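Local coordinates for protein transcriptional regulator (Enterococcus faecalis, PDB 3QFI) that is probably a transcriptional regulator of the LytR-CpsA-Psr family, its precise role not established, at residues D65-I70 with I242-L247. Sequence-based numbering, arbitrary orientation.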
ATOM      1  N   ASP A  65      11.062   5.792   3.441  1.00 18.69           N
ATOM      2  CA  ASP A  65      12.485   6.079   3.347  1.00 20.14           C
ATOM      3  C   ASP A  65      13.182   5.319   2.221  1.00 15.12           C
ATOM      4  O   ASP A  65      14.397   5.401   2.066  1.00 12.12           O
ATOM      5  CB  ASP A  65      13.151   5.770   4.686  1.00 22.57           C
ATOM      6  CG  ASP A  65      12.568   6.590   5.824  1.00 27.56           C
ATOM      7  OD1 ASP A  65      12.394   6.037   6.935  1.00 31.69           O
ATOM      8  OD2 ASP A  65      12.293   7.797   5.609  1.00 20.29           O
ATOM      9  N   ILE A  66      12.428   4.583   1.423  1.00  8.51           N
ATOM     10  CA  ILE A  66      13.064   3.842   0.352  1.00 14.03           C
ATOM     11  C   ILE A  66      13.692   4.777  -0.680  1.00 18.20           C
ATOM     12  O   ILE A  66      13.081   5.771  -1.107  1.00 21.32           O
ATOM     13  CB  ILE A  66      12.072   2.874  -0.307  1.00  9.84           C
ATOM     14  CG1 ILE A  66      11.609   1.855   0.749  1.00  9.74           C
ATOM     15  CG2 ILE A  66      12.721   2.190  -1.499  1.00  8.10           C
ATOM     16  CD1 ILE A  66      10.742   0.735   0.228  1.00  1.00           C
ATOM     17  N   LEU A  67      14.932   4.480  -1.057  1.00 13.88           N
ATOM     18  CA  LEU A  67      15.638   5.310  -2.034  1.00  8.81           C
ATOM     19  C   LEU A  67      15.404   4.754  -3.426  1.00 12.76           C
ATOM     20  O   LEU A  67      15.658   3.573  -3.675  1.00 16.61           O
ATOM     21  CB  LEU A  67      17.132   5.327  -1.730  1.00  5.41           C
ATOM     22  CG  LEU A  67      18.007   6.271  -2.534  1.00  7.50           C
ATOM     23  CD1 LEU A  67      17.652   7.731  -2.207  1.00  1.00           C
ATOM     24  CD2 LEU A  67      19.472   5.994  -2.190  1.00 13.15           C
ATOM     25  N   THR A  68      14.913   5.603  -4.325  1.00  4.71           N
ATOM     26  CA  THR A  68      14.650   5.194  -5.703  1.00  6.73           C
ATOM     27  C   THR A  68      14.679   6.382  -6.665  1.00 11.07           C
ATOM     28  O   THR A  68      14.946   7.519  -6.273  1.00 15.53           O
ATOM     29  CB  THR A  68      13.266   4.521  -5.845  1.00 13.26           C
ATOM     30  OG1 THR A  68      12.261   5.299  -5.173  1.00  1.00           O
ATOM     31  CG2 THR A  68      13.298   3.129  -5.258  1.00 26.53           C
ATOM     32  N   ASP A  69      14.420   6.119  -7.934  1.00 13.23           N
ATOM     33  CA  ASP A  69      14.399   7.202  -8.879  1.00 15.28           C
ATOM     34  C   ASP A  69      13.024   7.842  -8.756  1.00 18.16           C
ATOM     35  O   ASP A  69      12.007   7.143  -8.663  1.00 15.96           O
ATOM     36  CB  ASP A  69      14.647   6.677 -10.293  1.00 29.51           C
ATOM     37  CG  ASP A  69      16.090   6.271 -10.507  1.00 43.22           C
ATOM     38  OD1 ASP A  69      16.975   7.123 -10.266  1.00 52.49           O
ATOM     39  OD2 ASP A  69      16.353   5.109 -10.905  1.00 55.80           O
ATOM     40  N   ILE A  70      13.000   9.169  -8.696  1.00 13.80           N
ATOM     41  CA  ILE A  70      11.740   9.888  -8.603  1.00 10.81           C
ATOM     42  C   ILE A  70      11.379  10.202 -10.038  1.00  5.43           C
ATOM     43  O   ILE A  70      11.748  11.251 -10.546  1.00 15.26           O
ATOM     44  CB  ILE A  70      11.886  11.217  -7.840  1.00 11.89           C
ATOM     45  CG1 ILE A  70      12.562  10.990  -6.488  1.00 18.35           C
ATOM     46  CG2 ILE A  70      10.507  11.849  -7.654  1.00 18.13           C
ATOM     47  CD1 ILE A  70      11.759  10.164  -5.510  1.00 11.48           C
ATOM     48  N   ILE A 242      20.772  12.433   6.276  1.00 27.23           N
ATOM     49  CA  ILE A 242      19.385  12.000   6.168  1.00 20.05           C
ATOM     50  C   ILE A 242      19.353  10.489   6.105  1.00 18.09           C
ATOM     51  O   ILE A 242      20.193   9.881   5.460  1.00 17.16           O
ATOM     52  CB  ILE A 242      18.730  12.564   4.922  1.00 18.99           C
ATOM     53  CG1 ILE A 242      18.717  14.092   5.014  1.00 11.68           C
ATOM     54  CG2 ILE A 242      17.318  12.000   4.773  1.00  3.80           C
ATOM     55  CD1 ILE A 242      18.015  14.743   3.854  1.00 16.70           C
ATOM     56  N   TYR A 243      18.388   9.888   6.790  1.00 12.49           N
ATOM     57  CA  TYR A 243      18.259   8.435   6.830  1.00 14.22           C
ATOM     58  C   TYR A 243      17.498   7.861   5.642  1.00 11.46           C
ATOM     59  O   TYR A 243      16.319   8.166   5.447  1.00 15.77           O
ATOM     60  CB  TYR A 243      17.548   8.001   8.118  1.00 14.15           C
ATOM     61  CG  TYR A 243      17.044   6.572   8.093  1.00 17.50           C
ATOM     62  CD1 TYR A 243      17.888   5.506   8.366  1.00 10.09           C
ATOM     63  CD2 TYR A 243      15.721   6.285   7.753  1.00 14.47           C
ATOM     64  CE1 TYR A 243      17.424   4.186   8.300  1.00  7.14           C
ATOM     65  CE2 TYR A 243      15.255   4.976   7.684  1.00  4.88           C
ATOM     66  CZ  TYR A 243      16.109   3.934   7.957  1.00  9.49           C
ATOM     67  OH  TYR A 243      15.640   2.641   7.884  1.00 23.29           O
ATOM     68  N   TYR A 244      18.160   7.036   4.841  1.00 12.36           N
ATOM     69  CA  TYR A 244      17.481   6.410   3.712  1.00 13.86           C
ATOM     70  C   TYR A 244      17.575   4.920   3.888  1.00  7.87           C
ATOM     71  O   TYR A 244      18.308   4.434   4.737  1.00 13.14           O
ATOM     72  CB  TYR A 244      18.129   6.757   2.375  1.00  7.89           C
ATOM     73  CG  TYR A 244      18.168   8.216   2.049  1.00 17.28           C
ATOM     74  CD1 TYR A 244      19.147   9.041   2.594  1.00 14.87           C
ATOM     75  CD2 TYR A 244      17.250   8.774   1.162  1.00 15.48           C
ATOM     76  CE1 TYR A 244      19.216  10.373   2.261  1.00 20.14           C
ATOM     77  CE2 TYR A 244      17.314  10.121   0.824  1.00 16.73           C
ATOM     78  CZ  TYR A 244      18.303  10.909   1.379  1.00 14.13           C
ATOM     79  OH  TYR A 244      18.387  12.239   1.056  1.00 17.59           O
ATOM     80  N   GLN A 245      16.827   4.197   3.074  1.00 11.15           N
ATOM     81  CA  GLN A 245      16.841   2.745   3.114  1.00 18.26           C
ATOM     82  C   GLN A 245      17.158   2.246   1.701  1.00 15.44           C
ATOM     83  O   GLN A 245      16.409   2.515   0.753  1.00 18.27           O
ATOM     84  CB  GLN A 245      15.477   2.227   3.583  1.00 20.29           C
ATOM     85  CG  GLN A 245      15.321   0.723   3.554  1.00 16.25           C
ATOM     86  CD  GLN A 245      13.976   0.283   4.085  1.00 20.41           C
ATOM     87  OE1 GLN A 245      13.424  -0.728   3.646  1.00 18.81           O
ATOM     88  NE2 GLN A 245      13.436   1.042   5.043  1.00 17.22           N
ATOM     89  N   VAL A 246      18.283   1.552   1.557  1.00 12.36           N
ATOM     90  CA  VAL A 246      18.679   1.029   0.256  1.00 12.56           C
ATOM     91  C   VAL A 246      18.218  -0.406   0.165  1.00 10.68           C
ATOM     92  O   VAL A 246      18.649  -1.251   0.947  1.00 15.43           O
ATOM     93  CB  VAL A 246      20.196   1.046   0.047  1.00 15.94           C
ATOM     94  CG1 VAL A 246      20.529   0.447  -1.310  1.00 27.98           C
ATOM     95  CG2 VAL A 246      20.721   2.455   0.144  1.00 17.37           C
ATOM     96  N   LEU A 247      17.344  -0.677  -0.795  1.00 11.10           N
ATOM     97  CA  LEU A 247      16.801  -2.011  -0.972  1.00 11.94           C
ATOM     98  C   LEU A 247      17.819  -3.012  -1.482  1.00  7.52           C
ATOM     99  O   LEU A 247      18.733  -2.680  -2.245  1.00  8.99           O
ATOM    100  CB  LEU A 247      15.604  -1.971  -1.927  1.00  8.64           C
ATOM    101  CG  LEU A 247      14.350  -1.232  -1.449  1.00  1.23           C
ATOM    102  CD1 LEU A 247      13.369  -1.099  -2.597  1.00  9.21           C
ATOM    103  CD2 LEU A 247      13.708  -1.992  -0.297  1.00  9.42           C
TER
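Tyr243 meets Asp65 through its ring edge: CE2 lies 3.1 Å from Asp65 OD1, close to the ring plane, and the carboxylate stands almost perpendicular to the ring, 88° apart. With CG anti to the backbone N (chi1 165°), the tyrosine swings its ring over to the acid. The acid suits this place because its other oxygen, OD2, forms a salt bridge with Lys78, whose NZ also donates a hydrogen bond to Tyr243 O and is a cation-pi partner of Tyr244. Tyr244, a large and buried aromatic, meets one methyl of Leu67 at a slant, CD1 lying 3.5 Å from its CD2. Gln245 carries the bridge through its backbone: its N donates to Asp65 O at 2.9 Å, and its O accepts from Leu67 N at 3.1 Å. Ile66, held between these two bonds, is thus paired with Gln245 in an isolated beta bridge. Val246, compact and beta-branched as suits a buried strand, turns its CB away, yet its CG2 lies 4.4 Å from Leu67 CD2. Leu247 is apolar where water is excluded, its CD1 reaching Ile66 CG2 at 3.5 Å. Strands 67-70 and 243-247 run at 89° to one another, which limits the pairing to one bridge between two hairpins, 67-70 with 75-78 and 234-238 with 243-247; helix 80-98 touches Leu247 through Leu98, and helix 269-280 packs against Val246 through Tyr279.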